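Local coordinates for protein putative sortase (Streptococcus pneumoniae, PDB 2W1K) that probably acts as a class C sortase, a cysteine transpeptidase that covalently joins pilin subunits during assembly of the pneumococcal pilus, at residues 42-47 with 171-176; 151-156 with 184-189; 139-144 with 194-199; 10-15 with 135-140. All blocks are in the same frame, centred on the assembly; numbering follows the deposited sequence.

Contact 1. Residues 42-47 with 171-176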
loop_
_atom_site.group_PDB
_atom_site.type_symbol
_atom_site.label_atom_id
_atom_site.label_comp_id
_atom_site.label_asym_id
_atom_site.label_seq_id
_atom_site.Cartn_x
_atom_site.Cartn_y
_atom_site.Cartn_z
ATOM N N VAL A 42 -4.707 14.384 -0.408
ATOM C CA VAL A 42 -5.554 14.680 -1.580
ATOM C C VAL A 42 -6.352 13.414 -1.910
ATOM O O VAL A 42 -5.835 12.306 -1.734
ATOM C CB VAL A 42 -4.677 15.189 -2.782
ATOM C CG1 VAL A 42 -5.358 15.070 -4.091
ATOM C CG2 VAL A 42 -4.230 16.627 -2.516
ATOM N N ASP A 43 -7.603 13.550 -2.378
ATOM C CA ASP A 43 -8.272 12.379 -2.917
ATOM C C ASP A 43 -7.527 11.744 -4.072
ATOM O O ASP A 43 -7.271 12.405 -5.042
ATOM C CB ASP A 43 -9.687 12.637 -3.384
ATOM C CG ASP A 43 -10.394 11.323 -3.734
ATOM O OD1 ASP A 43 -10.492 10.465 -2.820
ATOM O OD2 ASP A 43 -10.830 11.138 -4.875
ATOM N N PRO A 44 -7.170 10.447 -3.951
ATOM C CA PRO A 44 -6.431 9.715 -4.984
ATOM C C PRO A 44 -7.216 9.488 -6.279
ATOM O O PRO A 44 -6.630 9.239 -7.311
ATOM C CB PRO A 44 -6.115 8.385 -4.314
ATOM C CG PRO A 44 -7.164 8.253 -3.282
ATOM C CD PRO A 44 -7.405 9.606 -2.756
ATOM N N PHE A 45 -8.516 9.642 -6.252
ATOM C CA PHE A 45 -9.330 9.371 -7.436
ATOM C C PHE A 45 -9.904 10.673 -7.927
ATOM O O PHE A 45 -10.910 10.693 -8.662
ATOM C CB PHE A 45 -10.417 8.280 -7.168
ATOM C CG PHE A 45 -9.819 6.995 -6.659
ATOM C CD1 PHE A 45 -9.155 6.155 -7.544
ATOM C CD2 PHE A 45 -9.769 6.699 -5.299
ATOM C CE1 PHE A 45 -8.534 4.955 -7.087
ATOM C CE2 PHE A 45 -9.144 5.509 -4.816
ATOM C CZ PHE A 45 -8.523 4.658 -5.723
ATOM N N LEU A 46 -9.289 11.776 -7.519
ATOM C CA LEU A 46 -9.415 12.844 -8.421
ATOM C C LEU A 46 -9.271 12.579 -9.872
ATOM O O LEU A 46 -10.283 12.746 -10.604
ATOM C CB LEU A 46 -9.841 14.198 -7.937
ATOM C CG LEU A 46 -11.359 14.023 -8.377
ATOM C CD1 LEU A 46 -12.066 12.791 -7.768
ATOM C CD2 LEU A 46 -12.293 15.282 -8.320
ATOM N N ALA A 47 -8.139 11.945 -10.208
ATOM C CA ALA A 47 -7.225 12.550 -11.117
ATOM C C ALA A 47 -5.802 11.951 -11.011
ATOM O O ALA A 47 -5.561 10.901 -10.362
ATOM C CB ALA A 47 -7.169 14.050 -10.714
ATOM N N THR A 171 -4.364 1.015 5.278
ATOM C CA THR A 171 -5.770 1.207 4.833
ATOM C C THR A 171 -5.785 1.158 3.308
ATOM O O THR A 171 -4.945 1.815 2.637
ATOM C CB THR A 171 -6.390 2.533 5.315
ATOM O OG1 THR A 171 -6.434 2.535 6.762
ATOM C CG2 THR A 171 -7.835 2.810 4.693
ATOM N N LEU A 172 -6.632 0.268 2.754
ATOM C CA LEU A 172 -6.844 0.155 1.292
ATOM C C LEU A 172 -8.014 1.080 0.882
ATOM O O LEU A 172 -9.087 1.058 1.506
ATOM C CB LEU A 172 -7.160 -1.282 0.919
ATOM C CG LEU A 172 -5.951 -2.208 0.736
ATOM C CD1 LEU A 172 -4.565 -1.892 1.305
ATOM C CD2 LEU A 172 -6.179 -3.686 0.614
ATOM N N ILE A 173 -7.825 1.880 -0.180
ATOM C CA ILE A 173 -8.922 2.753 -0.609
ATOM C C ILE A 173 -9.212 2.535 -2.091
ATOM O O ILE A 173 -8.296 2.445 -2.898
ATOM C CB ILE A 173 -8.588 4.279 -0.390
ATOM C CG1 ILE A 173 -9.841 5.120 -0.759
ATOM C CG2 ILE A 173 -7.288 4.671 -1.182
ATOM C CD1 ILE A 173 -9.762 6.615 -0.288
ATOM N N THR A 174 -10.503 2.504 -2.431
ATOM C CA THR A 174 -10.931 2.371 -3.816
ATOM C C THR A 174 -12.246 3.037 -3.964
ATOM O O THR A 174 -12.781 3.509 -2.960
ATOM C CB THR A 174 -11.024 0.887 -4.269
ATOM O OG1 THR A 174 -11.180 0.841 -5.673
ATOM C CG2 THR A 174 -12.196 0.083 -3.611
ATOM N N CYS A 175 -12.766 3.108 -5.221
ATOM C CA CYS A 175 -14.021 3.821 -5.473
ATOM C C CYS A 175 -15.259 2.941 -5.220
ATOM O O CYS A 175 -15.233 1.723 -5.390
ATOM C CB CYS A 175 -14.004 4.471 -6.872
ATOM S SG CYS A 175 -12.856 5.857 -6.880
ATOM N N ASP A 176 -16.344 3.542 -4.780
ATOM C CA ASP A 176 -17.541 2.758 -4.504
ATOM C C ASP A 176 -18.767 3.712 -4.645
ATOM O O ASP A 176 -18.692 4.898 -4.328
ATOM C CB ASP A 176 -17.383 2.172 -3.094
ATOM C CG ASP A 176 -18.534 1.272 -2.661
ATOM O OD1 ASP A 176 -18.643 0.115 -3.150
ATOM O OD2 ASP A 176 -19.355 1.731 -1.809
#
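The sulfur of Cys175 sits over one face of the Phe45 ring, 3.8 Å from SG to the Phe45 ring centroid and 31° off the ring normal, nearer the base of the ring than its far rim. Pro44 CB lies over the opposite face, offset toward the rim. With CG anti to its carbonyl carbon (chi1 -56°), the ring reaches in from a type I turn running from Asp43 to Leu46. Its far end meets the strand backbone: Ile173 O is 3.6 Å from Phe45 CZ, near the ring plane and at its edge. Ile173 fills in alongside, its CG1 4.1 Å from Phe45 CE2, while its CG2 meets Pro44 CG. A salt bridge from Asp43 to Arg184 fixes the turn at a second point. Residues 171-175 read Thr-Leu-Ile-Thr-Cys, the TLxTC signature whose cysteine is the nucleophile in sortases, so Cys175 is probably the catalytic thiol; the Asp-Pro-Phe turn matches the lid of class C enzymes. Because no hydrogen bond or covalent link joins ring and thiol, the cover is consistent with a lid that could swing away, and it would probably have to move before a substrate reaches SG.

Contact 2. Residues 151-156 with 184-189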
loop_
_atom_site.group_PDB
_atom_site.type_symbol
_atom_site.label_atom_id
_atom_site.label_comp_id
_atom_site.label_asym_id
_atom_site.label_seq_id
_atom_site.Cartn_x
_atom_site.Cartn_y
_atom_site.Cartn_z
ATOM N N GLU A 151 -14.836 1.093 6.142
ATOM C CA GLU A 151 -15.660 2.292 6.167
ATOM C C GLU A 151 -16.014 2.735 4.789
ATOM O O GLU A 151 -15.298 2.437 3.819
ATOM C CB GLU A 151 -14.888 3.437 6.800
ATOM C CG GLU A 151 -14.133 2.991 7.956
ATOM C CD GLU A 151 -13.134 4.047 8.449
ATOM O OE1 GLU A 151 -13.553 5.217 8.610
ATOM O OE2 GLU A 151 -11.947 3.699 8.700
ATOM N N ILE A 152 -17.117 3.472 4.688
ATOM C CA ILE A 152 -17.448 4.178 3.456
ATOM C C ILE A 152 -17.280 5.656 3.751
ATOM O O ILE A 152 -17.733 6.141 4.776
ATOM C CB ILE A 152 -18.860 3.879 2.917
ATOM C CG1 ILE A 152 -18.956 2.422 2.530
ATOM C CG2 ILE A 152 -19.191 4.790 1.715
ATOM C CD1 ILE A 152 -18.166 2.102 1.348
ATOM N N ILE A 153 -16.540 6.377 2.900
ATOM C CA ILE A 153 -16.437 7.826 3.189
ATOM C C ILE A 153 -16.736 8.640 1.961
ATOM O O ILE A 153 -16.759 8.064 0.873
ATOM C CB ILE A 153 -15.047 8.185 3.786
ATOM C CG1 ILE A 153 -13.939 8.128 2.668
ATOM C CG2 ILE A 153 -14.824 7.326 5.073
ATOM C CD1 ILE A 153 -12.623 8.728 3.107
ATOM N N LEU A 154 -16.908 9.958 2.112
ATOM C CA LEU A 154 -17.012 10.880 0.958
ATOM C C LEU A 154 -15.599 11.299 0.542
ATOM O O LEU A 154 -14.738 11.450 1.428
ATOM C CB LEU A 154 -17.798 12.166 1.375
ATOM C CG LEU A 154 -19.281 12.002 1.781
ATOM C CD1 LEU A 154 -20.038 13.386 1.752
ATOM C CD2 LEU A 154 -19.916 10.993 0.848
ATOM N N PRO A 155 -15.338 11.495 -0.772
ATOM C CA PRO A 155 -14.013 11.913 -1.244
ATOM C C PRO A 155 -13.473 13.218 -0.590
ATOM O O PRO A 155 -12.271 13.419 -0.523
ATOM C CB PRO A 155 -14.251 12.230 -2.694
ATOM C CG PRO A 155 -15.436 11.514 -3.078
ATOM C CD PRO A 155 -16.282 11.302 -1.888
ATOM N N SER A 156 -14.343 14.114 -0.142
ATOM C CA SER A 156 -13.887 15.366 0.453
ATOM C C SER A 156 -13.459 15.183 1.900
ATOM O O SER A 156 -12.900 16.119 2.541
ATOM C CB SER A 156 -15.076 16.333 0.428
ATOM O OG SER A 156 -16.204 15.731 1.089
ATOM N N ARG A 184 -15.919 6.414 -1.289
ATOM C CA ARG A 184 -14.628 5.708 -1.231
ATOM C C ARG A 184 -14.836 4.617 -0.223
ATOM O O ARG A 184 -15.278 4.889 0.897
ATOM C CB ARG A 184 -13.500 6.613 -0.809
ATOM C CG ARG A 184 -13.416 7.882 -1.587
ATOM C CD ARG A 184 -12.857 7.537 -2.973
ATOM N NE ARG A 184 -12.751 8.728 -3.787
ATOM C CZ ARG A 184 -13.618 9.069 -4.770
ATOM N NH1 ARG A 184 -14.707 8.322 -5.082
ATOM N NH2 ARG A 184 -13.385 10.158 -5.451
ATOM N N LEU A 185 -14.554 3.394 -0.641
ATOM C CA LEU A 185 -14.437 2.265 0.285
ATOM C C LEU A 185 -13.040 2.164 0.999
ATOM O O LEU A 185 -11.964 2.081 0.376
ATOM C CB LEU A 185 -14.813 0.952 -0.415
ATOM C CG LEU A 185 -14.622 -0.365 0.384
ATOM C CD1 LEU A 185 -15.408 -0.361 1.685
ATOM C CD2 LEU A 185 -15.010 -1.565 -0.446
ATOM N N LEU A 186 -13.066 2.134 2.309
ATOM C CA LEU A 186 -11.822 1.915 3.065
ATOM C C LEU A 186 -11.851 0.565 3.733
ATOM O O LEU A 186 -12.733 0.304 4.493
ATOM C CB LEU A 186 -11.697 2.939 4.186
ATOM C CG LEU A 186 -11.123 4.344 3.983
ATOM C CD1 LEU A 186 -11.362 5.002 2.636
ATOM C CD2 LEU A 186 -11.380 5.316 5.171
ATOM N N VAL A 187 -10.806 -0.231 3.550
ATOM C CA VAL A 187 -10.643 -1.467 4.250
ATOM C C VAL A 187 -9.339 -1.357 5.104
ATOM O O VAL A 187 -8.243 -1.167 4.570
ATOM C CB VAL A 187 -10.534 -2.657 3.202
ATOM C CG1 VAL A 187 -10.522 -3.959 3.940
ATOM C CG2 VAL A 187 -11.736 -2.649 2.151
ATOM N N ASN A 188 -9.473 -1.418 6.437
ATOM C CA ASN A 188 -8.371 -1.294 7.397
ATOM C C ASN A 188 -7.800 -2.627 7.779
ATOM O O ASN A 188 -8.554 -3.609 8.020
ATOM C CB ASN A 188 -8.805 -0.477 8.621
ATOM C CG ASN A 188 -9.462 0.838 8.176
ATOM O OD1 ASN A 188 -8.869 1.569 7.407
ATOM N ND2 ASN A 188 -10.736 1.043 8.518
ATOM N N PHE A 189 -6.474 -2.666 7.837
ATOM C CA PHE A 189 -5.790 -3.876 8.207
ATOM C C PHE A 189 -4.828 -3.559 9.364
ATOM O O PHE A 189 -4.184 -2.518 9.314
ATOM C CB PHE A 189 -4.897 -4.299 7.029
ATOM C CG PHE A 189 -5.647 -4.915 5.873
ATOM C CD1 PHE A 189 -6.326 -4.100 4.933
ATOM C CD2 PHE A 189 -5.658 -6.310 5.699
ATOM C CE1 PHE A 189 -7.025 -4.694 3.833
ATOM C CE2 PHE A 189 -6.327 -6.891 4.596
ATOM C CZ PHE A 189 -6.998 -6.068 3.673
#
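Glu151 and Asn188 meet at about a right angle, with Asn188 ND2 donating to Glu151 OE2 over 2.9 Å. The bond uses the carboxylate's anti lone pair and is bent (140° at the hydrogen), the planes of the two groups being 55° apart. Glu151 gets there with CG anti to its carbonyl carbon and an extended chain beyond. Each partner is tied further: OE2 also forms a salt bridge with Arg107, and ND2 a hydrogen bond with Asp149. On the same face of the sheet, Ile153 CD1 packs 4.0 Å from Leu186 CD1, and Ile153 CG1 rests on Arg184 CB. The other face carries Ile152, whose CD1 lies 3.7 Å from Leu185 CD1. Arg184 bends sharply at its second torsion (chi2 -74°), which lays its guanidinium flat beneath Pro155, with CG of that proline 3.4 Å above the centre of the plane. Lying under the proline ring, the guanidinium also has a salt bridge to Asp43 and a hydrogen bond to Phe181 O. Paired backbone bonds at Glu151-Leu186 and Ile153-Arg184 hold the ladder. This is an antiparallel pairing of neighbouring strands in the sortase beta-barrel, and Arg184, at the end of the pairing near Cys175, is probably the active-site arginine found in sortases.

Contact 3. Residues 139-144 with 194-199; sequences GQEIVE and VYQKSD
Ile142 and Tyr195 exchange two backbone hydrogen bonds and so form the hydrogen-bonded pair of an antiparallel ladder, flanked by the non-hydrogen-bonded pairs Glu141-Gln196 and Val143-Val194. On the face of Tyr195, the phenol OH donates to Glu144 OE1 over 3.0 Å, meeting the oxygen nearly along its C-O axis. Carboxylate and ring are almost coplanar, 21° apart, and the oxygen lies at the ring edge. On the opposite face, Glu141 and Gln196 run side by side in the same direction, and Gln196 NE2 gives a fairly straight bond of 2.7 Å to Glu141 OE2. Val194 CG1 packs 3.5 Å from that same OE2.

Further out, Glu141 OE1 is held by Tyr21 and Asn138, while OE2 also binds a MES molecule, probably from the crystallisation liquor. Helix 202-209 covers Ile142 and Tyr195 through Val205. Where the strands end, Lys197 N bonds to Gln140 O, and one water donates to that oxygen and accepts from Ser198 N. The extended Lys197 chain, its CG anti to the carbonyl carbon (chi1 -70°), runs back along the Gly139-Gln140 backbone to a salt bridge with Asp137. From there Lys197 NZ also reaches Gly139 O at 3.0 Å, approaching from 50° out of the carbonyl plane.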
loop_
_atom_site.group_PDB
_atom_site.type_symbol
_atom_site.label_atom_id
_atom_site.label_comp_id
_atom_site.label_asym_id
_atom_site.label_seq_id
_atom_site.Cartn_x
_atom_site.Cartn_y
_atom_site.Cartn_z
ATOM N N GLY A 139 11.102 -5.918 0.237
ATOM C CA GLY A 139 12.390 -6.387 -0.311
ATOM C C GLY A 139 13.066 -7.463 0.470
ATOM O O GLY A 139 13.309 -8.567 -0.052
ATOM N N GLN A 140 13.378 -7.149 1.723
ATOM C CA GLN A 140 14.046 -8.069 2.693
ATOM C C GLN A 140 13.175 -8.628 3.762
ATOM O O GLN A 140 13.643 -9.456 4.513
ATOM C CB GLN A 140 15.152 -7.312 3.459
ATOM C CG GLN A 140 16.019 -6.512 2.542
ATOM C CD GLN A 140 17.192 -7.263 1.976
ATOM O OE1 GLN A 140 17.548 -7.134 0.786
ATOM N NE2 GLN A 140 17.858 -7.991 2.815
ATOM N N GLU A 141 11.962 -8.104 3.888
ATOM C CA GLU A 141 11.009 -8.524 4.902
ATOM C C GLU A 141 9.585 -8.631 4.279
ATOM O O GLU A 141 9.204 -7.830 3.396
ATOM C CB GLU A 141 10.895 -7.444 5.963
ATOM C CG GLU A 141 12.251 -7.078 6.542
ATOM C CD GLU A 141 12.176 -5.922 7.516
ATOM O OE1 GLU A 141 11.833 -4.814 7.019
ATOM O OE2 GLU A 141 12.412 -6.073 8.771
ATOM N N ILE A 142 8.760 -9.522 4.846
ATOM C CA ILE A 142 7.390 -9.568 4.488
ATOM C C ILE A 142 6.627 -9.160 5.702
ATOM O O ILE A 142 6.820 -9.732 6.804
ATOM C CB ILE A 142 6.949 -10.966 3.982
ATOM C CG1 ILE A 142 7.475 -11.265 2.570
ATOM C CG2 ILE A 142 5.418 -10.879 3.784
ATOM C CD1 ILE A 142 7.544 -12.863 2.149
ATOM N N VAL A 143 5.749 -8.169 5.582
ATOM C CA VAL A 143 5.048 -7.721 6.809
ATOM C C VAL A 143 3.686 -8.341 6.627
ATOM O O VAL A 143 3.151 -8.306 5.517
ATOM C CB VAL A 143 4.908 -6.201 6.843
ATOM C CG1 VAL A 143 4.113 -5.750 8.037
ATOM C CG2 VAL A 143 6.339 -5.560 6.769
ATOM N N GLU A 144 3.134 -8.870 7.701
ATOM C CA GLU A 144 1.825 -9.507 7.642
ATOM C C GLU A 144 0.817 -8.602 8.351
ATOM O O GLU A 144 1.137 -8.073 9.408
ATOM C CB GLU A 144 1.861 -10.950 8.276
ATOM C CG GLU A 144 0.418 -11.494 8.204
ATOM C CD GLU A 144 0.276 -12.821 8.905
ATOM O OE1 GLU A 144 1.304 -13.528 9.065
ATOM O OE2 GLU A 144 -0.868 -13.159 9.287
ATOM N N VAL A 194 6.383 -9.248 11.214
ATOM C CA VAL A 194 7.330 -8.897 10.181
ATOM C C VAL A 194 8.216 -10.193 10.109
ATOM O O VAL A 194 8.721 -10.641 11.124
ATOM C CB VAL A 194 8.265 -7.699 10.599
ATOM C CG1 VAL A 194 9.339 -7.479 9.569
ATOM C CG2 VAL A 194 7.460 -6.387 10.767
ATOM N N TYR A 195 8.419 -10.735 8.922
ATOM C CA TYR A 195 9.294 -11.856 8.742
ATOM C C TYR A 195 10.487 -11.409 7.996
ATOM O O TYR A 195 10.355 -10.711 6.973
ATOM C CB TYR A 195 8.558 -12.942 7.928
ATOM C CG TYR A 195 7.224 -13.371 8.614
ATOM C CD1 TYR A 195 7.207 -14.330 9.662
ATOM C CD2 TYR A 195 5.984 -12.800 8.244
ATOM C CE1 TYR A 195 6.012 -14.674 10.343
ATOM C CE2 TYR A 195 4.749 -13.177 8.947
ATOM C CZ TYR A 195 4.807 -14.138 9.963
ATOM O OH TYR A 195 3.678 -14.571 10.658
ATOM N N GLN A 196 11.665 -11.863 8.442
ATOM C CA GLN A 196 12.896 -11.623 7.719
ATOM C C GLN A 196 13.060 -12.736 6.738
ATOM O O GLN A 196 12.940 -13.893 7.119
ATOM C CB GLN A 196 14.105 -11.748 8.702
ATOM C CG GLN A 196 13.946 -10.773 9.943
ATOM C CD GLN A 196 13.901 -9.289 9.411
ATOM O OE1 GLN A 196 14.793 -8.847 8.684
ATOM N NE2 GLN A 196 12.916 -8.547 9.855
ATOM N N LYS A 197 13.482 -12.389 5.545
ATOM C CA LYS A 197 13.627 -13.371 4.519
ATOM C C LYS A 197 14.909 -14.170 4.786
ATOM O O LYS A 197 15.134 -15.214 4.203
ATOM C CB LYS A 197 13.659 -12.705 3.147
ATOM C CG LYS A 197 12.254 -12.104 2.719
ATOM C CD LYS A 197 12.400 -11.520 1.304
ATOM C CE LYS A 197 11.092 -11.054 0.760
ATOM N NZ LYS A 197 11.269 -10.698 -0.751
ATOM N N SER A 198 15.722 -13.702 5.710
ATOM C CA SER A 198 16.898 -14.460 6.134
ATOM C C SER A 198 16.507 -15.607 7.091
ATOM O O SER A 198 17.300 -16.514 7.270
ATOM C CB SER A 198 17.933 -13.539 6.788
ATOM O OG SER A 198 17.400 -13.038 8.021
ATOM N N ASP A 199 15.292 -15.590 7.667
ATOM C CA ASP A 199 14.806 -16.640 8.539
ATOM C C ASP A 199 14.181 -17.799 7.737
ATOM O O ASP A 199 13.229 -17.614 7.022
ATOM C CB ASP A 199 13.750 -16.064 9.483
ATOM C CG ASP A 199 13.188 -17.104 10.500
ATOM O OD1 ASP A 199 12.772 -18.254 10.167
ATOM O OD2 ASP A 199 13.153 -16.719 11.733
HETATM O O HOH W 1 15.873 -10.501 5.567
#

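Contact 4. Residues 10-15 with 135-140; sequences ATFVKS and YYDNGQ
Phe12 and Val13, successive residues of helix 5-15, rest on the turn that follows strand 133-137, where Asp137 forms an Asx turn with Gly139. An N-terminal helical region ahead of the sortase barrel is a feature of class C enzymes, and here one of its helices is docked on the barrel. Phe12 loses the most surface. With CG anti to the backbone N (chi1 176°), its ring extends from the helix to the turn, bringing CE2 within 3.4 Å of Asp137 O and 3.5 Å of Gly139 N. The neighbouring atom CZ faces the peptide after Asn138, whose carbonyl carbon C lies near the ring plane at its edge. The rim of the ring thus follows the backbone of the turn. Tyr66 meets the same ring at an oblique angle.

Val13 straddles the two ends of the turn with its methyls: CG1 is 3.8 Å from Gly139 O, and CG2 is 3.7 Å from Asp137 OD2. The CA atoms of Gly139 and Val13 are the nearest pair across the contact, 5.1 Å apart, and the glycine's phi of 117° suits a residue lacking a CB.

The carboxylate of Asp137 closes the turn. Its OD2 takes a hydrogen bond from His9, one turn back along the helix, besides its lysine partner, and OD1 accepts from Gly139 N at 2.8 Å, with that nitrogen lying 36° out of the carboxylate plane.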
loop_
_atom_site.group_PDB
_atom_site.type_symbol
_atom_site.label_atom_id
_atom_site.label_comp_id
_atom_site.label_asym_id
_atom_site.label_seq_id
_atom_site.Cartn_x
_atom_site.Cartn_y
_atom_site.Cartn_z
ATOM N N ALA A 10 9.819 -10.831 -8.641
ATOM C CA ALA A 10 11.136 -11.439 -8.484
ATOM C C ALA A 10 12.188 -10.378 -8.859
ATOM O O ALA A 10 13.242 -10.297 -8.205
ATOM C CB ALA A 10 11.331 -12.779 -9.306
ATOM N N THR A 11 11.921 -9.548 -9.863
ATOM C CA THR A 11 12.949 -8.552 -10.174
ATOM C C THR A 11 13.109 -7.480 -9.043
ATOM O O THR A 11 14.253 -7.196 -8.570
ATOM C CB THR A 11 12.852 -7.932 -11.643
ATOM O OG1 THR A 11 12.369 -6.573 -11.607
ATOM C CG2 THR A 11 12.010 -8.817 -12.625
ATOM N N PHE A 12 11.968 -6.919 -8.605
ATOM C CA PHE A 12 11.914 -6.121 -7.369
ATOM C C PHE A 12 12.818 -6.718 -6.317
ATOM O O PHE A 12 13.817 -6.084 -5.921
ATOM C CB PHE A 12 10.491 -6.001 -6.799
ATOM C CG PHE A 12 10.451 -5.258 -5.491
ATOM C CD1 PHE A 12 10.838 -3.917 -5.424
ATOM C CD2 PHE A 12 10.081 -5.912 -4.294
ATOM C CE1 PHE A 12 10.812 -3.233 -4.193
ATOM C CE2 PHE A 12 10.056 -5.222 -3.075
ATOM C CZ PHE A 12 10.430 -3.884 -3.040
ATOM N N VAL A 13 12.515 -7.951 -5.894
ATOM C CA VAL A 13 13.272 -8.572 -4.830
ATOM C C VAL A 13 14.761 -8.677 -5.124
ATOM O O VAL A 13 15.570 -8.337 -4.254
ATOM C CB VAL A 13 12.748 -9.957 -4.364
ATOM C CG1 VAL A 13 13.730 -10.581 -3.298
ATOM C CG2 VAL A 13 11.401 -9.807 -3.762
ATOM N N LYS A 14 15.138 -9.200 -6.290
ATOM C CA LYS A 14 16.505 -9.670 -6.427
ATOM C C LYS A 14 17.395 -8.469 -6.528
ATOM O O LYS A 14 18.552 -8.529 -6.134
ATOM C CB LYS A 14 16.743 -10.627 -7.627
ATOM C CG LYS A 14 17.463 -10.025 -8.882
ATOM C CD LYS A 14 18.888 -9.435 -8.592
ATOM C CE LYS A 14 20.128 -10.302 -9.085
ATOM N NZ LYS A 14 21.462 -9.855 -8.449
ATOM N N SER A 15 16.862 -7.382 -7.052
ATOM C CA SER A 15 17.690 -6.237 -7.247
ATOM C C SER A 15 18.006 -5.526 -5.908
ATOM O O SER A 15 19.046 -4.856 -5.772
ATOM C CB SER A 15 17.016 -5.294 -8.217
ATOM O OG SER A 15 15.996 -4.650 -7.500
ATOM N N TYR A 135 -0.130 -9.525 2.765
ATOM C CA TYR A 135 1.308 -9.578 2.949
ATOM C C TYR A 135 1.972 -8.443 2.131
ATOM O O TYR A 135 1.601 -8.213 0.944
ATOM C CB TYR A 135 1.836 -10.901 2.467
ATOM C CG TYR A 135 1.263 -12.071 3.261
ATOM C CD1 TYR A 135 1.753 -12.366 4.505
ATOM C CD2 TYR A 135 0.204 -12.878 2.748
ATOM C CE1 TYR A 135 1.286 -13.407 5.215
ATOM C CE2 TYR A 135 -0.338 -13.935 3.484
ATOM C CZ TYR A 135 0.249 -14.218 4.709
ATOM O OH TYR A 135 -0.162 -15.255 5.503
ATOM N N TYR A 136 2.969 -7.772 2.757
ATOM C CA TYR A 136 3.554 -6.651 2.124
ATOM C C TYR A 136 5.058 -6.915 2.039
ATOM O O TYR A 136 5.712 -7.094 3.045
ATOM C CB TYR A 136 3.226 -5.324 2.943
ATOM C CG TYR A 136 3.880 -4.151 2.305
ATOM C CD1 TYR A 136 3.284 -3.501 1.226
ATOM C CD2 TYR A 136 5.146 -3.699 2.728
ATOM C CE1 TYR A 136 3.910 -2.428 0.557
ATOM C CE2 TYR A 136 5.810 -2.656 2.045
ATOM C CZ TYR A 136 5.172 -2.012 0.994
ATOM O OH TYR A 136 5.825 -1.052 0.271
ATOM N N ASP A 137 5.661 -6.832 0.869
ATOM C CA ASP A 137 7.076 -7.152 0.778
ATOM C C ASP A 137 7.933 -5.905 0.490
ATOM O O ASP A 137 7.707 -5.243 -0.557
ATOM C CB ASP A 137 7.212 -8.233 -0.296
ATOM C CG ASP A 137 8.605 -8.778 -0.410
ATOM O OD1 ASP A 137 9.566 -8.236 0.209
ATOM O OD2 ASP A 137 8.737 -9.795 -1.166
ATOM N N ASN A 138 8.856 -5.540 1.401
ATOM C CA ASN A 138 9.659 -4.305 1.224
ATOM C C ASN A 138 10.987 -4.664 0.641
ATOM O O ASN A 138 11.918 -3.824 0.575
ATOM C CB ASN A 138 9.912 -3.505 2.528
ATOM C CG ASN A 138 10.583 -4.314 3.660
ATOM O OD1 ASN A 138 11.329 -5.238 3.471
ATOM N ND2 ASN A 138 10.289 -3.925 4.837
ATOM N N GLY A 139 11.102 -5.918 0.237
ATOM C CA GLY A 139 12.390 -6.387 -0.311
ATOM C C GLY A 139 13.066 -7.463 0.470
ATOM O O GLY A 139 13.309 -8.567 -0.052
ATOM N N GLN A 140 13.378 -7.149 1.723
ATOM C CA GLN A 140 14.046 -8.069 2.693
ATOM C C GLN A 140 13.175 -8.628 3.762
ATOM O O GLN A 140 13.643 -9.456 4.513
ATOM C CB GLN A 140 15.152 -7.312 3.459
ATOM C CG GLN A 140 16.019 -6.512 2.542
ATOM C CD GLN A 140 17.192 -7.263 1.976
ATOM O OE1 GLN A 140 17.548 -7.134 0.786
ATOM N NE2 GLN A 140 17.858 -7.991 2.815
#

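Starting from the N terminus, helix 5-15 opens contact 4, which closes 120 residues later at the end of strand 133-137. Before that closure the loop at 42-47 has opened contact 1, which closes on strand 168-176, so the two cross. Contact 3 begins at Gly139 and Gln140, where contact 4 ends, and closes at 194-199. Contact 2 is nested inside it, pairing the far ends of the same two strands, 141-153 and 183-196. Contact 1 crosses both of these. Two regions result, on opposite sides of the chain's centre: contacts 1 and 2 join the probable lid to the barrel through Asp43 and Arg184, while contacts 3 and 4 meet through Lys197 and Asp137.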